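Local coordinates for uncharacterized protein (Arthrobacter sp., PDB 3KOP), which is of unknown function but adopts a cyclophilin-like fold and belongs to the DUF3830 family, at residues L55-H63 / I71-A79; N25-V33 / M162-W170. All blocks are in the same frame, centred on the assembly; numbering follows the deposited sequence. Where two conformers were deposited one is given.

From the N terminus the chain enters strand 23-28, turns, and returns as strand 33-39. The first half of contact 2, residues 25-33, is that turn and the strand before it. The chain then reaches contact 1, a local hairpin in which 55-63 pairs with 71-79 across a short connection. Only much later does helix 159-172 arrive and close the long loop of contact 2 against 25-33. Contact 1 therefore lies wholly within that loop. Both contacts reach the same antiparallel sheet. They touch where Ile71 CD1 meets Cys166 SG at 3.5 Å and where His63 packs on Trp170. The second subunit borders both.

Contact 1. Residues L55-H63 / I71-A79; sequences LPQSSQVFH and IYNLVPAFA
The Tyr72 ring carries Phe62 CB over one face, offset toward the rim, with Phe62 CB 3.4 Å from Tyr72 CZ. Leu74 CG lies at the edge of this ring, in its plane. The Phe62 ring itself is slid aside, so the two rings barely overlap although their planes are only 29° apart. Tyr72 CG sits between its backbone N and carbonyl carbon (chi1 65°), and this swings the ring back over Phe62 CB. Replacing Tyr72 by an alanine would probably leave Phe62 CB without the ring it packs on and open a gap beside Leu74. The Phe78 ring has Val75 CG2 and a water at its edge. That water donates to both Gln57 OE1 and Pro76 O. Gln57 OE1 also lies 3.5 Å from Val75 CG2, while Gln57 NE2 bonds to Ala54 O.

The two segments form a beta hairpin of the cyclophilin-like fold. Phe62 and Tyr72 are an antiparallel hydrogen-bonded pair: Phe62 N gives to Tyr72 O at 2.8 Å, and Tyr72 N gives to Phe62 O at 2.9 Å. His63 and Ile71 follow as a non-hydrogen-bonded pair. Before Val61 the strands diverge, and 57-60 runs across 71-76 at 111°. Water bridges the opening. One molecule takes a hydrogen bond from Leu74 N and donates one to Gln60 O, and it also bonds to Ser59 OG. Another links Ser59 OG to Leu74 O. Asn73 turns to strand 178-183, where its ND2 bonds to Leu179 O. Val61 CG2 meets Ile71 CB at 3.9 Å, and both side chains also touch Leu28.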
# COMPACT_ATOMS: atom_id res chain seq x y z
N LEU F 55 12.98 -32.13 6.49
CA LEU F 55 14.39 -31.75 6.53
C LEU F 55 15.30 -32.97 6.38
O LEU F 55 14.95 -34.08 6.81
CB LEU F 55 14.71 -31.01 7.82
CG LEU F 55 13.97 -29.69 8.05
CD1 LEU F 55 14.36 -29.12 9.43
CD2 LEU F 55 14.19 -28.68 6.92
N PRO F 56 16.47 -32.76 5.78
CA PRO F 56 16.96 -31.43 5.37
C PRO F 56 16.39 -30.94 4.03
O PRO F 56 15.94 -31.75 3.22
CB PRO F 56 18.46 -31.65 5.24
CG PRO F 56 18.59 -33.08 4.86
CD PRO F 56 17.51 -33.79 5.60
N GLN F 57 16.42 -29.63 3.82
CA GLN F 57 16.10 -29.00 2.54
C GLN F 57 17.22 -28.04 2.18
O GLN F 57 17.64 -27.17 2.99
CB GLN F 57 14.76 -28.27 2.58
CG GLN F 57 13.57 -29.19 2.76
CD GLN F 57 13.30 -30.04 1.53
OE1 GLN F 57 13.32 -29.54 0.42
NE2 GLN F 57 12.96 -31.32 1.74
N SER F 58 17.66 -28.16 0.95
CA SER F 58 18.90 -27.56 0.54
C SER F 58 18.85 -27.24 -0.92
O SER F 58 18.57 -28.10 -1.75
CB SER F 58 20.03 -28.53 0.82
OG SER F 58 21.29 -27.91 0.62
N SER F 59 19.16 -26.00 -1.24
CA SER F 59 19.16 -25.60 -2.63
C SER F 59 19.88 -24.26 -2.80
O SER F 59 20.16 -23.57 -1.84
CB SER F 59 17.73 -25.51 -3.11
OG SER F 59 17.68 -25.17 -4.47
N GLN F 60 20.16 -23.93 -4.05
CA GLN F 60 20.79 -22.65 -4.43
C GLN F 60 20.15 -21.50 -3.69
O GLN F 60 18.92 -21.41 -3.61
CB GLN F 60 20.62 -22.45 -5.95
CG GLN F 60 20.92 -21.07 -6.48
CD GLN F 60 22.40 -20.81 -6.52
OE1 GLN F 60 23.12 -21.54 -7.18
NE2 GLN F 60 22.87 -19.75 -5.82
N VAL F 61 20.98 -20.62 -3.15
CA VAL F 61 20.49 -19.44 -2.44
C VAL F 61 20.24 -18.27 -3.40
O VAL F 61 20.92 -18.13 -4.45
CB VAL F 61 21.47 -19.00 -1.31
CG1 VAL F 61 22.69 -18.26 -1.89
CG2 VAL F 61 20.73 -18.11 -0.25
N PHE F 62 19.29 -17.42 -3.06
CA PHE F 62 19.06 -16.19 -3.80
C PHE F 62 18.91 -15.06 -2.81
O PHE F 62 18.41 -15.24 -1.72
CB PHE F 62 17.78 -16.29 -4.61
CG PHE F 62 17.76 -17.43 -5.60
CD1 PHE F 62 18.31 -17.28 -6.85
CD2 PHE F 62 17.11 -18.60 -5.30
CE1 PHE F 62 18.28 -18.31 -7.76
CE2 PHE F 62 17.08 -19.64 -6.22
CZ PHE F 62 17.67 -19.49 -7.44
N HIS F 63 19.40 -13.88 -3.17
CA HIS F 63 19.08 -12.68 -2.42
C HIS F 63 17.81 -12.05 -2.96
O HIS F 63 17.63 -11.93 -4.16
CB HIS F 63 20.18 -11.65 -2.50
CG HIS F 63 20.09 -10.63 -1.43
ND1 HIS F 63 19.09 -9.68 -1.40
CD2 HIS F 63 20.82 -10.44 -0.31
CE1 HIS F 63 19.22 -8.94 -0.31
NE2 HIS F 63 20.28 -9.36 0.36
N ILE F 71 17.26 -13.48 2.17
CA ILE F 71 17.80 -14.53 1.30
C ILE F 71 16.81 -15.69 1.34
O ILE F 71 16.02 -15.80 2.26
CB ILE F 71 19.24 -15.01 1.68
CG1 ILE F 71 19.32 -15.53 3.12
CG2 ILE F 71 20.25 -13.90 1.40
CD1 ILE F 71 20.52 -16.51 3.42
N TYR F 72 16.85 -16.54 0.32
CA TYR F 72 15.90 -17.65 0.27
C TYR F 72 16.39 -18.75 -0.68
O TYR F 72 17.35 -18.54 -1.44
CB TYR F 72 14.53 -17.15 -0.16
CG TYR F 72 14.49 -16.60 -1.56
CD1 TYR F 72 14.88 -15.29 -1.82
CD2 TYR F 72 14.11 -17.42 -2.64
CE1 TYR F 72 14.85 -14.78 -3.11
CE2 TYR F 72 14.09 -16.92 -3.95
CZ TYR F 72 14.47 -15.60 -4.16
OH TYR F 72 14.46 -15.07 -5.42
N ASN F 73 15.77 -19.92 -0.59
CA ASN F 73 15.94 -20.95 -1.58
C ASN F 73 14.56 -21.34 -2.08
O ASN F 73 13.54 -20.89 -1.53
CB ASN F 73 16.79 -22.13 -1.04
CG ASN F 73 16.08 -22.99 0.02
OD1 ASN F 73 14.87 -22.91 0.20
ND2 ASN F 73 16.86 -23.82 0.74
N LEU F 74 14.55 -22.15 -3.13
CA LEU F 74 13.32 -22.64 -3.74
C LEU F 74 13.45 -24.16 -3.90
O LEU F 74 14.41 -24.64 -4.48
CB LEU F 74 13.11 -22.00 -5.11
CG LEU F 74 12.98 -20.48 -5.20
CD1 LEU F 74 12.93 -20.04 -6.66
CD2 LEU F 74 11.77 -19.97 -4.41
N VAL F 75 12.49 -24.90 -3.37
CA VAL F 75 12.52 -26.35 -3.44
C VAL F 75 11.15 -26.88 -3.90
O VAL F 75 10.12 -26.21 -3.70
CB VAL F 75 12.88 -26.97 -2.07
CG1 VAL F 75 14.31 -26.48 -1.59
CG2 VAL F 75 11.80 -26.69 -1.02
N PRO F 76 11.13 -28.07 -4.51
CA PRO F 76 9.84 -28.68 -4.80
C PRO F 76 9.02 -28.88 -3.52
O PRO F 76 9.60 -29.12 -2.45
CB PRO F 76 10.21 -30.05 -5.42
CG PRO F 76 11.66 -29.95 -5.76
CD PRO F 76 12.26 -28.96 -4.86
N ALA F 77 7.70 -28.79 -3.64
CA ALA F 77 6.82 -29.06 -2.50
C ALA F 77 7.16 -30.44 -1.88
O ALA F 77 7.50 -31.39 -2.59
CB ALA F 77 5.38 -29.03 -2.92
N PHE F 78 7.10 -30.50 -0.56
CA PHE F 78 7.51 -31.72 0.17
C PHE F 78 6.43 -32.22 1.12
O PHE F 78 6.47 -33.35 1.50
CB PHE F 78 8.83 -31.46 0.94
CG PHE F 78 8.88 -30.10 1.65
CD1 PHE F 78 8.16 -29.88 2.82
CD2 PHE F 78 9.59 -29.04 1.11
CE1 PHE F 78 8.19 -28.65 3.48
CE2 PHE F 78 9.64 -27.78 1.76
CZ PHE F 78 8.95 -27.60 2.94
N ALA F 79 5.48 -31.37 1.50
CA ALA F 79 4.46 -31.76 2.47
C ALA F 79 3.34 -32.50 1.76
O ALA F 79 3.00 -32.16 0.65
CB ALA F 79 3.88 -30.54 3.17
O HOH W 1 11.73 -30.45 -1.67
O HOH W 2 16.96 -22.68 -4.94
O HOH W 3 15.65 -26.87 -5.35

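Contact 2. Residues N25-V33 / M162-W170; sequences NITLEKRGV and MAAACQDIW
Leu28, Val33 and Arg31 pack on one side of helix 159-172 from the end of strand 23-28 and the turn after it. The turn contains a G1 beta bulge, with Gly32 and Val33 both facing Leu28. Strand and helix axes run 10.3 Å apart at 35°, so side chains fill the space between the sheet of the cyclophilin-like fold and the helix.

The apolar contacts centre on Leu28. Its CD1 branch touches Ala165 CB and the selenium of Met162, a selenomethionine, each at 3.6 Å. Its other branch, CD2, meets Ile169 CD1 tip to tip. The Met162 chain leaves with CG opposite its backbone N (chi1 180°), then bends at the next two torsions. This brings CE back toward the strands, 3.6 Å from both Ile26 O and Val33 O. Val33 CG1 packs on Met162 CE, and Val33 CG2 lies 4.0 Å from Ala165 CB. Ala165 is small enough to let both Leu28 and Val33 come close to the helix.

The polar contact is a salt bridge between Arg31 and Asp168. Arg31 NE gives a hydrogen bond to Asp168 OD2 at 2.8 Å, and that oxygen accepts it on its anti lone pair, away from OD1. The donor angle is 145°, and the oxygen lies slightly out of the guanidinium plane. NH2 adds a weak bond to the same oxygen. Each group has further partners: Arg31 NH1 pairs with Glu177, Arg31 NH2 bonds to Gly173 O, and Asp168 OD1 pairs with Arg175 of the second subunit. The two arginines probably favour the ionised form of Asp168. One face of the guanidinium is covered by Ile169, whose CG1 sits over the centre, 3.6 Å from Arg31 CZ.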
# COMPACT_ATOMS: atom_id res chain seq x y z
N ASN F 25 18.87 -25.70 12.20
CA ASN F 25 20.04 -25.01 11.73
C ASN F 25 19.82 -24.51 10.31
O ASN F 25 19.24 -25.22 9.46
CB ASN F 25 21.26 -25.93 11.79
CG ASN F 25 21.71 -26.19 13.19
OD1 ASN F 25 21.65 -25.29 14.04
ND2 ASN F 25 22.13 -27.43 13.47
N ILE F 26 20.30 -23.31 10.05
CA ILE F 26 20.18 -22.68 8.76
C ILE F 26 21.60 -22.27 8.36
O ILE F 26 22.23 -21.47 9.05
CB ILE F 26 19.28 -21.46 8.79
CG1 ILE F 26 17.90 -21.80 9.38
CG2 ILE F 26 19.13 -20.88 7.39
CD1 ILE F 26 16.98 -20.56 9.67
N THR F 27 22.06 -22.83 7.26
CA THR F 27 23.49 -22.83 6.92
C THR F 27 23.70 -22.40 5.49
O THR F 27 22.96 -22.83 4.60
CB THR F 27 24.09 -24.27 7.07
OG1 THR F 27 23.92 -24.74 8.41
CG2 THR F 27 25.59 -24.28 6.70
N LEU F 28 24.71 -21.56 5.29
CA LEU F 28 25.26 -21.26 4.00
C LEU F 28 26.51 -22.12 3.83
O LEU F 28 27.49 -21.97 4.57
CB LEU F 28 25.61 -19.77 3.87
CG LEU F 28 24.39 -18.84 3.82
CD1 LEU F 28 24.79 -17.37 4.11
CD2 LEU F 28 23.68 -18.95 2.47
N GLU F 29 26.49 -23.01 2.86
CA GLU F 29 27.48 -24.10 2.81
C GLU F 29 28.84 -23.64 2.35
O GLU F 29 29.84 -24.14 2.82
CB GLU F 29 27.04 -25.19 1.86
CG GLU F 29 25.66 -25.75 2.12
CD GLU F 29 25.64 -26.85 3.14
OE1 GLU F 29 26.54 -26.89 4.01
OE2 GLU F 29 24.72 -27.68 3.07
N LYS F 30 28.88 -22.71 1.39
CA LYS F 30 30.14 -22.24 0.83
C LYS F 30 30.78 -21.26 1.78
O LYS F 30 31.96 -21.41 2.12
CB LYS F 30 29.91 -21.59 -0.53
CG LYS F 30 31.15 -21.11 -1.23
CD LYS F 30 30.81 -20.67 -2.64
CE LYS F 30 32.02 -20.05 -3.37
NZ LYS F 30 31.96 -18.56 -3.27
N ARG F 31 30.04 -20.27 2.23
CA ARG F 31 30.60 -19.37 3.25
C ARG F 31 30.80 -20.06 4.62
O ARG F 31 31.53 -19.55 5.47
CB ARG F 31 29.77 -18.10 3.36
CG ARG F 31 29.84 -17.21 2.12
CD ARG F 31 28.70 -16.24 2.05
NE ARG F 31 28.87 -15.30 0.96
CZ ARG F 31 28.66 -15.58 -0.32
NH1 ARG F 31 28.20 -16.77 -0.71
NH2 ARG F 31 28.88 -14.64 -1.24
N GLY F 32 30.13 -21.18 4.86
CA GLY F 32 30.29 -21.89 6.12
C GLY F 32 29.74 -21.16 7.33
O GLY F 32 30.33 -21.19 8.40
N VAL F 33 28.59 -20.51 7.16
CA VAL F 33 27.97 -19.77 8.24
C VAL F 33 26.64 -20.43 8.58
O VAL F 33 25.84 -20.72 7.67
CB VAL F 33 27.74 -18.29 7.85
CG1 VAL F 33 27.07 -17.50 8.98
CG2 VAL F 33 29.06 -17.66 7.46
N MSE F 162 24.92 -14.27 10.45
CA MSE F 162 24.15 -14.59 9.27
C MSE F 162 23.90 -13.32 8.46
O MSE F 162 24.05 -13.33 7.24
CB MSE F 162 22.84 -15.29 9.62
CG MSE F 162 21.95 -15.65 8.38
SE MSE F 162 22.86 -16.77 7.05
CE MSE F 162 23.33 -18.20 8.16
N ALA F 163 23.52 -12.24 9.13
CA ALA F 163 23.31 -10.97 8.45
C ALA F 163 24.55 -10.52 7.68
O ALA F 163 24.43 -10.06 6.53
CB ALA F 163 22.82 -9.86 9.43
N ALA F 164 25.73 -10.66 8.29
CA ALA F 164 27.00 -10.29 7.63
C ALA F 164 27.26 -11.17 6.40
O ALA F 164 27.71 -10.68 5.36
CB ALA F 164 28.20 -10.32 8.64
N ALA F 165 26.88 -12.45 6.48
CA ALA F 165 27.01 -13.37 5.32
C ALA F 165 26.07 -12.98 4.17
O ALA F 165 26.41 -13.07 2.99
CB ALA F 165 26.77 -14.82 5.75
N CYS F 166 24.86 -12.57 4.53
CA CYS F 166 23.84 -12.18 3.54
C CYS F 166 24.20 -10.88 2.81
O CYS F 166 24.01 -10.78 1.59
CB CYS F 166 22.48 -12.04 4.24
SG CYS F 166 21.75 -13.55 4.88
N GLN F 167 24.78 -9.93 3.53
CA GLN F 167 25.30 -8.72 2.90
C GLN F 167 26.39 -9.10 1.88
O GLN F 167 26.45 -8.53 0.80
CB GLN F 167 25.81 -7.70 3.93
CG GLN F 167 24.77 -7.17 4.95
CD GLN F 167 23.76 -6.16 4.40
OE1 GLN F 167 23.74 -5.85 3.22
NE2 GLN F 167 22.91 -5.67 5.29
N ASP F 168 27.21 -10.09 2.22
CA ASP F 168 28.23 -10.55 1.34
C ASP F 168 27.61 -11.31 0.13
O ASP F 168 28.17 -11.27 -0.96
CB ASP F 168 29.21 -11.45 2.10
CG ASP F 168 30.38 -11.88 1.25
OD1 ASP F 168 31.23 -11.03 1.00
OD2 ASP F 168 30.43 -13.03 0.80
N ILE F 169 26.47 -11.99 0.30
CA ILE F 169 25.75 -12.51 -0.86
C ILE F 169 25.27 -11.36 -1.76
O ILE F 169 25.37 -11.43 -2.99
CB ILE F 169 24.60 -13.44 -0.46
CG1 ILE F 169 25.17 -14.71 0.17
CG2 ILE F 169 23.69 -13.77 -1.66
CD1 ILE F 169 24.11 -15.59 0.87
N TRP F 170 24.77 -10.30 -1.14
CA TRP F 170 24.27 -9.15 -1.87
C TRP F 170 25.41 -8.52 -2.72
O TRP F 170 25.24 -8.31 -3.92
CB TRP F 170 23.63 -8.14 -0.90
CG TRP F 170 23.27 -6.85 -1.52
CD1 TRP F 170 22.53 -6.66 -2.65
CD2 TRP F 170 23.61 -5.54 -1.04
NE1 TRP F 170 22.42 -5.30 -2.93
CE2 TRP F 170 23.06 -4.60 -1.95
CE3 TRP F 170 24.34 -5.07 0.05
CZ2 TRP F 170 23.23 -3.22 -1.79
CZ3 TRP F 170 24.49 -3.68 0.22
CH2 TRP F 170 23.94 -2.78 -0.71